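Side-chain contacts in truncated hemoglobin 4 (Chlamydomonas reinhardtii, PDB 6BME), which binds heme as a truncated 2-on-2 globin with a lysine among its iron ligands, and probably binds oxygen: residues M97-Q101 with E102-E106; F49-A53 with F54-T58; I112-R115 with P116-D119. One frame throughout, in Å; residues are numbered along the deposited sequence.

All three contacts are local, each sitting at one end of a helix, and they come along the chain in the order 2, 1, 3. Contact 2 ends helix 39-53; contacts 1 and 3 mark the start and finish of helix 101-114, their centres about 21 Å apart with no touch between them. Contact 2 meets both: its centre is about 14 Å from that of contact 1, where the Phe-54 ring packs against Leu-103, and about 16 Å from that of contact 3, where Tyr-52 reaches Val-114. Contacts 2 and 3 also touch the heme, whereas contact 1 stays at the surface. Together they connect the two ends of the last long helix with the helix that carries Lys-45.

Contact 1 (M97-Q101 with E102-E106); sequences MGVGQ and ELIDE
Gly-100 takes the N-cap position of helix 101-114, the H helix in globin terms, and its carbonyl begins the bonding of the first turn. Ile-104 N points straight at Gly-100 O, 3.0 Å away, lying in the carbonyl plane with an N-H...O angle of 161°. One residue on, Asp-105 N bonds to Gln-101 O at 2.9 Å. On the outer side of this turn the side chains of the second pair are joined as well: Gln-101 NE2 donates to Asp-105 OD1 over 3.0 Å. That bond is bent, and its two ends differ. The carboxylate oxygen lies near the amide plane of Gln-101, while the nitrogen meets Asp-105 from above the carboxylate plane. A bend in the glutamine chain (chi2 67°) turns the amide forward along the helix, toward Asp-105.

The inner side is apolar. Val-99 CG1 rests on Leu-103 CB at 3.6 Å, the two side chains crossing at about a right angle, and the same methyl is 4.0 Å from Ile-104 CD1. Ile-104 carries its CG1 beside its own backbone N (chi1 -57°), which lays that branch over Gly-100 O, the very atom its N-H binds. With an alanine here the backbone bond could remain, but Val-99 CG1 would probably lose one of its two supports and a gap would open between the incoming loop and the first turn.

Just upstream, Gly-98, with positive phi, is the C-prime residue of the Schellman motif that ends helix 80-96. Val-99 and Ile-104 both lean on Leu-94 of that helix, Met-97 packs against Ala-15, Thr-16 and Val-19 of helix 10-25, and Leu-103 and Glu-106 rest on Phe-54 in the loop after helix 39-53.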
loop_
_atom_site.group_PDB
_atom_site.type_symbol
_atom_site.label_atom_id
_atom_site.label_comp_id
_atom_site.label_asym_id
_atom_site.label_seq_id
_atom_site.Cartn_x
_atom_site.Cartn_y
_atom_site.Cartn_z
ATOM N N MET A 97 -12.366 6.473 7.343
ATOM C CA MET A 97 -13.399 5.450 7.422
ATOM C C MET A 97 -13.793 5.127 8.860
ATOM O O MET A 97 -14.568 4.191 9.085
ATOM C CB MET A 97 -12.926 4.191 6.701
ATOM C CG MET A 97 -12.730 4.390 5.199
ATOM S SD MET A 97 -14.276 4.729 4.339
ATOM C CE MET A 97 -15.256 3.332 4.865
ATOM N N GLY A 98 -13.282 5.879 9.834
ATOM C CA GLY A 98 -13.612 5.620 11.219
ATOM C C GLY A 98 -12.953 4.401 11.821
ATOM O O GLY A 98 -13.484 3.840 12.776
ATOM N N VAL A 99 -11.816 3.966 11.290
ATOM C CA VAL A 99 -11.086 2.849 11.879
ATOM C C VAL A 99 -10.370 3.325 13.137
ATOM O O VAL A 99 -9.806 4.422 13.169
ATOM C CB VAL A 99 -10.102 2.249 10.858
ATOM C CG1 VAL A 99 -9.255 1.166 11.500
ATOM C CG2 VAL A 99 -10.864 1.696 9.656
ATOM N N GLY A 100 -10.386 2.499 14.182
ATOM C CA GLY A 100 -9.873 2.914 15.468
ATOM C C GLY A 100 -8.364 2.822 15.585
ATOM O O GLY A 100 -7.671 2.270 14.731
ATOM N N GLN A 101 -7.867 3.352 16.706
ATOM C CA GLN A 101 -6.434 3.568 16.884
ATOM C C GLN A 101 -5.661 2.264 17.015
ATOM O O GLN A 101 -4.513 2.180 16.564
ATOM C CB GLN A 101 -6.190 4.445 18.119
ATOM C CG GLN A 101 -4.734 4.817 18.341
ATOM C CD GLN A 101 -4.215 5.734 17.258
ATOM O OE1 GLN A 101 -4.785 6.797 17.005
ATOM N NE2 GLN A 101 -3.132 5.323 16.601
ATOM N N GLU A 102 -6.249 1.248 17.649
ATOM C CA GLU A 102 -5.542 -0.018 17.794
ATOM C C GLU A 102 -5.262 -0.638 16.429
ATOM O O GLU A 102 -4.156 -1.139 16.180
ATOM C CB GLU A 102 -6.348 -0.968 18.678
ATOM C CG GLU A 102 -5.542 -2.157 19.183
ATOM C CD GLU A 102 -6.212 -2.870 20.350
ATOM O OE1 GLU A 102 -6.954 -2.213 21.107
ATOM O OE2 GLU A 102 -6.001 -4.091 20.506
ATOM N N LEU A 103 -6.242 -0.580 15.519
ATOM C CA LEU A 103 -6.032 -1.086 14.164
ATOM C C LEU A 103 -5.063 -0.208 13.376
ATOM O O LEU A 103 -4.249 -0.723 12.599
ATOM C CB LEU A 103 -7.373 -1.204 13.438
ATOM C CG LEU A 103 -8.308 -2.329 13.903
ATOM C CD1 LEU A 103 -9.636 -2.288 13.154
ATOM C CD2 LEU A 103 -7.638 -3.686 13.721
ATOM N N ILE A 104 -5.130 1.119 13.554
ATOM C CA ILE A 104 -4.151 2.000 12.915
ATOM C C ILE A 104 -2.736 1.590 13.300
ATOM O O ILE A 104 -1.854 1.451 12.444
ATOM C CB ILE A 104 -4.402 3.472 13.292
ATOM C CG1 ILE A 104 -5.807 3.898 12.914
ATOM C CG2 ILE A 104 -3.356 4.383 12.616
ATOM C CD1 ILE A 104 -6.116 3.659 11.516
ATOM N N ASP A 105 -2.494 1.438 14.604
ATOM C CA ASP A 105 -1.156 1.113 15.087
ATOM C C ASP A 105 -0.674 -0.201 14.499
ATOM O O ASP A 105 0.490 -0.323 14.098
ATOM C CB ASP A 105 -1.147 1.050 16.618
ATOM C CG ASP A 105 -1.208 2.435 17.273
ATOM O OD1 ASP A 105 -0.806 3.429 16.635
ATOM O OD2 ASP A 105 -1.647 2.530 18.443
ATOM N N GLU A 106 -1.560 -1.198 14.434
ATOM C CA GLU A 106 -1.185 -2.489 13.876
ATOM C C GLU A 106 -0.761 -2.342 12.418
ATOM O O GLU A 106 0.286 -2.852 12.006
ATOM C CB GLU A 106 -2.353 -3.471 14.021
ATOM C CG GLU A 106 -2.180 -4.730 13.195
ATOM C CD GLU A 106 -3.352 -5.701 13.321
ATOM O OE1 GLU A 106 -4.247 -5.476 14.177
ATOM O OE2 GLU A 106 -3.363 -6.689 12.556
#

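Contact 2 (F49-A53 with F54-T58); sequences FLAYA and FGATT. With HEM (protoporphyrin IX containing Fe), chain C; SO4 (sulfate ion), chain D.
Thr-57 pushes its methyl into the shallow notch between Ala-51 and Tyr-52: CG2 sits 3.8 Å from Ala-51 CB and 3.5 Å from Tyr-52 N. With OG1 set between its own backbone N and carbonyl carbon (chi1 62°), the hydroxyl is left beside the tyrosine, near the ring plane at the edge, 3.5 Å from CD1. Next to that notch the small methyls of Ala-51 and Ala-56 meet, CB to CB at 4.0 Å, which lets the loop fold close against the helix.

The fold-back is a Schellman motif ending helix 39-53. Gly-55, with positive phi, is its C-prime residue; Ala-56 N reaches Ala-51 O at 2.8 Å and Gly-55 N reaches Tyr-52 O. Ala-51 O is gripped twice, since Phe-54 N comes to it from the opposite face of the carbonyl.

On another side of the turn, Leu-50 presents CD1 to the edge of the Phe-54 ring, in its plane and 3.7 Å from CE2. Leu-3, Leu-7 and Leu-94 supply further walls for this ring. Phe-49 turns away from the loop and brings its ring up to the heme, CE2 3.4 Å from C3B. At the far end Thr-58 N binds O1 of a sulfate at 2.8 Å, an ion that probably comes from the crystallisation liquor and is also held by Arg-48 and His-59.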
loop_
_atom_site.group_PDB
_atom_site.type_symbol
_atom_site.label_atom_id
_atom_site.label_comp_id
_atom_site.label_asym_id
_atom_site.label_seq_id
_atom_site.Cartn_x
_atom_site.Cartn_y
_atom_site.Cartn_z
ATOM N N PHE A 49 -2.841 -4.931 -0.585
ATOM C CA PHE A 49 -2.135 -4.017 0.317
ATOM C C PHE A 49 -2.877 -3.907 1.640
ATOM O O PHE A 49 -2.288 -4.052 2.722
ATOM C CB PHE A 49 -2.008 -2.641 -0.362
ATOM C CG PHE A 49 -1.168 -1.622 0.386
ATOM C CD1 PHE A 49 -1.569 -1.113 1.617
ATOM C CD2 PHE A 49 -0.027 -1.096 -0.202
ATOM C CE1 PHE A 49 -0.798 -0.154 2.291
ATOM C CE2 PHE A 49 0.748 -0.143 0.456
ATOM C CZ PHE A 49 0.354 0.331 1.708
ATOM N N LEU A 50 -4.188 -3.669 1.566
ATOM C CA LEU A 50 -5.007 -3.570 2.767
ATOM C C LEU A 50 -5.004 -4.881 3.546
ATOM O O LEU A 50 -4.863 -4.889 4.773
ATOM C CB LEU A 50 -6.429 -3.160 2.375
ATOM C CG LEU A 50 -7.509 -3.171 3.457
ATOM C CD1 LEU A 50 -7.158 -2.198 4.571
ATOM C CD2 LEU A 50 -8.838 -2.793 2.824
ATOM N N ALA A 51 -5.170 -6.006 2.845
ATOM C CA ALA A 51 -5.134 -7.301 3.518
ATOM C C ALA A 51 -3.784 -7.530 4.202
ATOM O O ALA A 51 -3.728 -7.992 5.348
ATOM C CB ALA A 51 -5.441 -8.413 2.512
ATOM N N TYR A 52 -2.687 -7.183 3.518
ATOM C CA TYR A 52 -1.349 -7.358 4.081
ATOM C C TYR A 52 -1.154 -6.520 5.339
ATOM O O TYR A 52 -0.614 -7.004 6.342
ATOM C CB TYR A 52 -0.290 -6.998 3.034
ATOM C CG TYR A 52 1.122 -7.250 3.506
ATOM C CD1 TYR A 52 1.643 -8.539 3.545
ATOM C CD2 TYR A 52 1.935 -6.199 3.922
ATOM C CE1 TYR A 52 2.936 -8.775 3.988
ATOM C CE2 TYR A 52 3.229 -6.427 4.364
ATOM C CZ TYR A 52 3.721 -7.714 4.391
ATOM O OH TYR A 52 5.003 -7.939 4.829
ATOM N N ALA A 53 -1.591 -5.262 5.309
ATOM C CA ALA A 53 -1.447 -4.406 6.484
ATOM C C ALA A 53 -2.096 -5.025 7.722
ATOM O O ALA A 53 -1.656 -4.771 8.851
ATOM C CB ALA A 53 -2.034 -3.021 6.198
ATOM N N PHE A 54 -3.121 -5.856 7.540
ATOM C CA PHE A 54 -3.821 -6.459 8.666
ATOM C C PHE A 54 -3.594 -7.960 8.768
ATOM O O PHE A 54 -4.410 -8.661 9.372
ATOM C CB PHE A 54 -5.307 -6.129 8.583
ATOM C CG PHE A 54 -5.580 -4.692 8.848
ATOM C CD1 PHE A 54 -5.428 -4.187 10.130
ATOM C CD2 PHE A 54 -5.912 -3.828 7.816
ATOM C CE1 PHE A 54 -5.637 -2.857 10.387
ATOM C CE2 PHE A 54 -6.130 -2.489 8.070
ATOM C CZ PHE A 54 -5.997 -2.007 9.360
ATOM N N GLY A 55 -2.494 -8.456 8.205
ATOM C CA GLY A 55 -2.132 -9.858 8.343
ATOM C C GLY A 55 -3.142 -10.835 7.782
ATOM O O GLY A 55 -3.231 -11.969 8.265
ATOM N N ALA A 56 -3.899 -10.436 6.759
ATOM C CA ALA A 56 -4.900 -11.301 6.154
ATOM C C ALA A 56 -4.415 -11.981 4.877
ATOM O O ALA A 56 -5.182 -12.727 4.266
ATOM C CB ALA A 56 -6.183 -10.515 5.864
ATOM N N THR A 57 -3.178 -11.750 4.457
ATOM C CA THR A 57 -2.622 -12.482 3.330
ATOM C C THR A 57 -1.933 -13.752 3.829
ATOM O O THR A 57 -1.533 -13.854 4.990
ATOM C CB THR A 57 -1.622 -11.628 2.546
ATOM O OG1 THR A 57 -0.535 -11.277 3.400
ATOM C CG2 THR A 57 -2.261 -10.354 2.024
ATOM N N THR A 58 -1.783 -14.723 2.932
ATOM C CA THR A 58 -1.112 -15.969 3.286
ATOM C C THR A 58 0.127 -16.273 2.452
ATOM O O THR A 58 1.039 -16.933 2.957
ATOM C CB THR A 58 -2.087 -17.157 3.186
ATOM O OG1 THR A 58 -2.588 -17.265 1.849
ATOM C CG2 THR A 58 -3.252 -16.958 4.132
HETATM C CHA HEM C . 2.101 -3.597 -7.444
HETATM C CHB HEM C . 1.498 -4.017 -2.667
HETATM C CHC HEM C . 4.176 -0.023 -2.107
HETATM C CHD HEM C . 3.211 1.090 -6.703
HETATM C C1A HEM C . 1.714 -4.124 -6.232
HETATM C C2A HEM C . 0.979 -5.355 -5.972
HETATM C C3A HEM C . 0.818 -5.439 -4.637
HETATM C C4A HEM C . 1.435 -4.290 -4.016
HETATM C CMA HEM C . 0.120 -6.549 -3.824
HETATM C CAA HEM C . 0.478 -6.392 -7.026
HETATM C CBA HEM C . -0.505 -5.771 -8.020
HETATM C CGA HEM C . -1.166 -6.804 -8.912
HETATM O O1A HEM C . -0.448 -7.509 -9.690
HETATM O O2A HEM C . -2.428 -6.896 -8.854
HETATM C C1B HEM C . 2.289 -3.042 -2.093
HETATM C C2B HEM C . 2.737 -2.983 -0.716
HETATM C C3B HEM C . 3.488 -1.880 -0.584
HETATM C C4B HEM C . 3.509 -1.197 -1.855
HETATM C CMB HEM C . 2.430 -4.033 0.378
HETATM C CAB HEM C . 4.205 -1.312 0.665
HETATM C CBB HEM C . 3.852 -1.596 1.918
HETATM C C1C HEM C . 4.068 0.677 -3.280
HETATM C C2C HEM C . 4.490 2.030 -3.490
HETATM C C3C HEM C . 4.211 2.370 -4.745
HETATM C C4C HEM C . 3.614 1.212 -5.391
HETATM C CMC HEM C . 5.124 2.926 -2.403
HETATM C CAC HEM C . 4.495 3.755 -5.358
HETATM C CBC HEM C . 3.656 4.290 -6.251
HETATM C C1D HEM C . 2.903 -0.110 -7.321
HETATM C C2D HEM C . 2.735 -0.326 -8.744
HETATM C C3D HEM C . 2.425 -1.607 -8.938
HETATM C C4D HEM C . 2.388 -2.260 -7.652
HETATM C CMD HEM C . 2.872 0.769 -9.815
HETATM C CAD HEM C . 2.114 -2.326 -10.282
HETATM C CBD HEM C . 3.405 -2.663 -11.015
HETATM C CGD HEM C . 3.022 -3.302 -12.331
HETATM O O1D HEM C . 2.054 -4.104 -12.352
HETATM O O2D HEM C . 3.695 -3.020 -13.347
HETATM N NA HEM C . 1.953 -3.509 -5.025
HETATM N NB HEM C . 2.784 -1.934 -2.765
HETATM N NC HEM C . 3.550 0.208 -4.461
HETATM N ND HEM C . 2.695 -1.322 -6.679
HETATM FE FE HEM C . 2.732 -1.621 -4.728
HETATM S S SO4 D . -2.814 -13.900 -0.493
HETATM O O1 SO4 D . -3.476 -14.144 0.775
HETATM O O2 SO4 D . -3.190 -14.947 -1.449
HETATM O O3 SO4 D . -1.359 -13.964 -0.316
HETATM O O4 SO4 D . -3.220 -12.586 -0.998
#

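Contact 3 (I112-R115 with P116-D119); sequences IGVR and PLFD. With HEM (protoporphyrin IX containing Fe), chain C.
Val-114 and Phe-118 meet where the backbone carbonyl of the first faces the ring edge of the second: Val-114 O lies in the ring plane, 3.7 Å from Phe-118 CD1. Both side chains also reach the heme. Phe-118 CZ comes within 3.5 Å of the methine carbon CHC, and Val-114 CG2 touches the vinyl carbon CBB at 3.6 Å.

Behind this first shell a 3-10 turn sets the ring in place. Phe-118 N bonds to Arg-115 O at 2.9 Å, and Leu-117 N to Val-114 O at 3.0 Å, each donor lying above the carbonyl plane. Pro-116 has no N-H to offer Ile-112 O and instead sets CD against it at 3.5 Å, so the i to i+4 bond to Ile-112 O is missing, and the next two N-H groups bond three residues back. Leu-117 brings CD1 obliquely to Val-114 CB, a loose contact at 4.1 Å.

Farther out, Arg-115 stretches away to a salt bridge with Asp-84 of helix 80-96 and lies on Leu-80 and Phe-83. Phe-118 meets the ring of the iron ligand His-69 edge-to-face, and with Val-114 it packs on Ile-65, so the end of helix 101-114 packs against both helix 62-75 and helix 80-96.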
loop_
_atom_site.group_PDB
_atom_site.type_symbol
_atom_site.label_atom_id
_atom_site.label_comp_id
_atom_site.label_asym_id
_atom_site.label_seq_id
_atom_site.Cartn_x
_atom_site.Cartn_y
_atom_site.Cartn_z
ATOM N N ILE A 112 5.813 0.047 8.600
ATOM C CA ILE A 112 7.163 0.376 9.046
ATOM C C ILE A 112 8.087 -0.819 8.842
ATOM O O ILE A 112 9.250 -0.666 8.446
ATOM C CB ILE A 112 7.137 0.841 10.514
ATOM C CG1 ILE A 112 6.402 2.178 10.654
ATOM C CG2 ILE A 112 8.549 0.956 11.082
ATOM C CD1 ILE A 112 7.028 3.313 9.872
ATOM N N GLY A 113 7.574 -2.028 9.077
ATOM C CA GLY A 113 8.386 -3.224 8.919
ATOM C C GLY A 113 8.896 -3.453 7.509
ATOM O O GLY A 113 9.977 -4.016 7.326
ATOM N N VAL A 114 8.138 -3.025 6.491
ATOM C CA VAL A 114 8.554 -3.253 5.109
ATOM C C VAL A 114 9.152 -2.013 4.453
ATOM O O VAL A 114 9.651 -2.110 3.315
ATOM C CB VAL A 114 7.390 -3.801 4.253
ATOM C CG1 VAL A 114 7.047 -5.199 4.702
ATOM C CG2 VAL A 114 6.168 -2.898 4.353
ATOM N N ARG A 115 9.137 -0.868 5.128
ATOM C CA ARG A 115 9.769 0.334 4.588
ATOM C C ARG A 115 11.203 0.113 4.109
ATOM O O ARG A 115 11.534 0.603 3.017
ATOM C CB ARG A 115 9.708 1.455 5.637
ATOM C CG ARG A 115 10.245 2.815 5.165
ATOM C CD ARG A 115 9.937 3.907 6.204
ATOM N NE ARG A 115 10.330 5.247 5.753
ATOM C CZ ARG A 115 11.569 5.732 5.816
ATOM N NH1 ARG A 115 12.560 5.001 6.319
ATOM N NH2 ARG A 115 11.821 6.960 5.381
ATOM N N PRO A 116 12.084 -0.596 4.832
ATOM C CA PRO A 116 13.465 -0.765 4.341
ATOM C C PRO A 116 13.579 -1.410 2.967
ATOM O O PRO A 116 14.618 -1.246 2.320
ATOM C CB PRO A 116 14.105 -1.642 5.421
ATOM C CG PRO A 116 13.362 -1.288 6.645
ATOM C CD PRO A 116 11.947 -1.124 6.200
ATOM N N LEU A 117 12.558 -2.130 2.491
ATOM C CA LEU A 117 12.628 -2.712 1.155
ATOM C C LEU A 117 12.438 -1.682 0.052
ATOM O O LEU A 117 12.584 -2.023 -1.129
ATOM C CB LEU A 117 11.573 -3.809 0.996
ATOM C CG LEU A 117 11.449 -4.807 2.155
ATOM C CD1 LEU A 117 10.200 -5.661 1.995
ATOM C CD2 LEU A 117 12.699 -5.669 2.284
ATOM N N PHE A 118 12.085 -0.451 0.401
ATOM C CA PHE A 118 11.934 0.622 -0.568
ATOM C C PHE A 118 13.078 1.617 -0.492
ATOM O O PHE A 118 12.988 2.702 -1.075
ATOM C CB PHE A 118 10.576 1.300 -0.381
ATOM C CG PHE A 118 9.437 0.430 -0.817
ATOM C CD1 PHE A 118 8.934 -0.545 0.031
ATOM C CD2 PHE A 118 8.926 0.529 -2.114
ATOM C CE1 PHE A 118 7.892 -1.387 -0.378
ATOM C CE2 PHE A 118 7.893 -0.301 -2.535
ATOM C CZ PHE A 118 7.377 -1.270 -1.663
ATOM N N ASP A 119 14.164 1.250 0.182
ATOM C CA ASP A 119 15.368 2.066 0.223
ATOM C C ASP A 119 16.176 1.836 -1.054
ATOM O O ASP A 119 16.743 0.750 -1.245
ATOM C CB ASP A 119 16.187 1.724 1.468
ATOM C CG ASP A 119 17.435 2.584 1.616
ATOM O OD1 ASP A 119 17.828 3.298 0.665
ATOM O OD2 ASP A 119 18.030 2.530 2.708
HETATM C CHA HEM C . 2.101 -3.597 -7.444
HETATM C CHB HEM C . 1.498 -4.017 -2.667
HETATM C CHC HEM C . 4.176 -0.023 -2.107
HETATM C CHD HEM C . 3.211 1.090 -6.703
HETATM C C1A HEM C . 1.714 -4.124 -6.232
HETATM C C2A HEM C . 0.979 -5.355 -5.972
HETATM C C3A HEM C . 0.818 -5.439 -4.637
HETATM C C4A HEM C . 1.435 -4.290 -4.016
HETATM C CMA HEM C . 0.120 -6.549 -3.824
HETATM C CAA HEM C . 0.478 -6.392 -7.026
HETATM C CBA HEM C . -0.505 -5.771 -8.020
HETATM C CGA HEM C . -1.166 -6.804 -8.912
HETATM O O1A HEM C . -0.448 -7.509 -9.690
HETATM O O2A HEM C . -2.428 -6.896 -8.854
HETATM C C1B HEM C . 2.289 -3.042 -2.093
HETATM C C2B HEM C . 2.737 -2.983 -0.716
HETATM C C3B HEM C . 3.488 -1.880 -0.584
HETATM C C4B HEM C . 3.509 -1.197 -1.855
HETATM C CMB HEM C . 2.430 -4.033 0.378
HETATM C CAB HEM C . 4.205 -1.312 0.665
HETATM C CBB HEM C . 3.852 -1.596 1.918
HETATM C C1C HEM C . 4.068 0.677 -3.280
HETATM C C2C HEM C . 4.490 2.030 -3.490
HETATM C C3C HEM C . 4.211 2.370 -4.745
HETATM C C4C HEM C . 3.614 1.212 -5.391
HETATM C CMC HEM C . 5.124 2.926 -2.403
HETATM C CAC HEM C . 4.495 3.755 -5.358
HETATM C CBC HEM C . 3.656 4.290 -6.251
HETATM C C1D HEM C . 2.903 -0.110 -7.321
HETATM C C2D HEM C . 2.735 -0.326 -8.744
HETATM C C3D HEM C . 2.425 -1.607 -8.938
HETATM C C4D HEM C . 2.388 -2.260 -7.652
HETATM C CMD HEM C . 2.872 0.769 -9.815
HETATM C CAD HEM C . 2.114 -2.326 -10.282
HETATM C CBD HEM C . 3.405 -2.663 -11.015
HETATM C CGD HEM C . 3.022 -3.302 -12.331
HETATM O O1D HEM C . 2.054 -4.104 -12.352
HETATM O O2D HEM C . 3.695 -3.020 -13.347
HETATM N NA HEM C . 1.953 -3.509 -5.025
HETATM N NB HEM C . 2.784 -1.934 -2.765
HETATM N NC HEM C . 3.550 0.208 -4.461
HETATM N ND HEM C . 2.695 -1.322 -6.679
HETATM FE FE HEM C . 2.732 -1.621 -4.728
#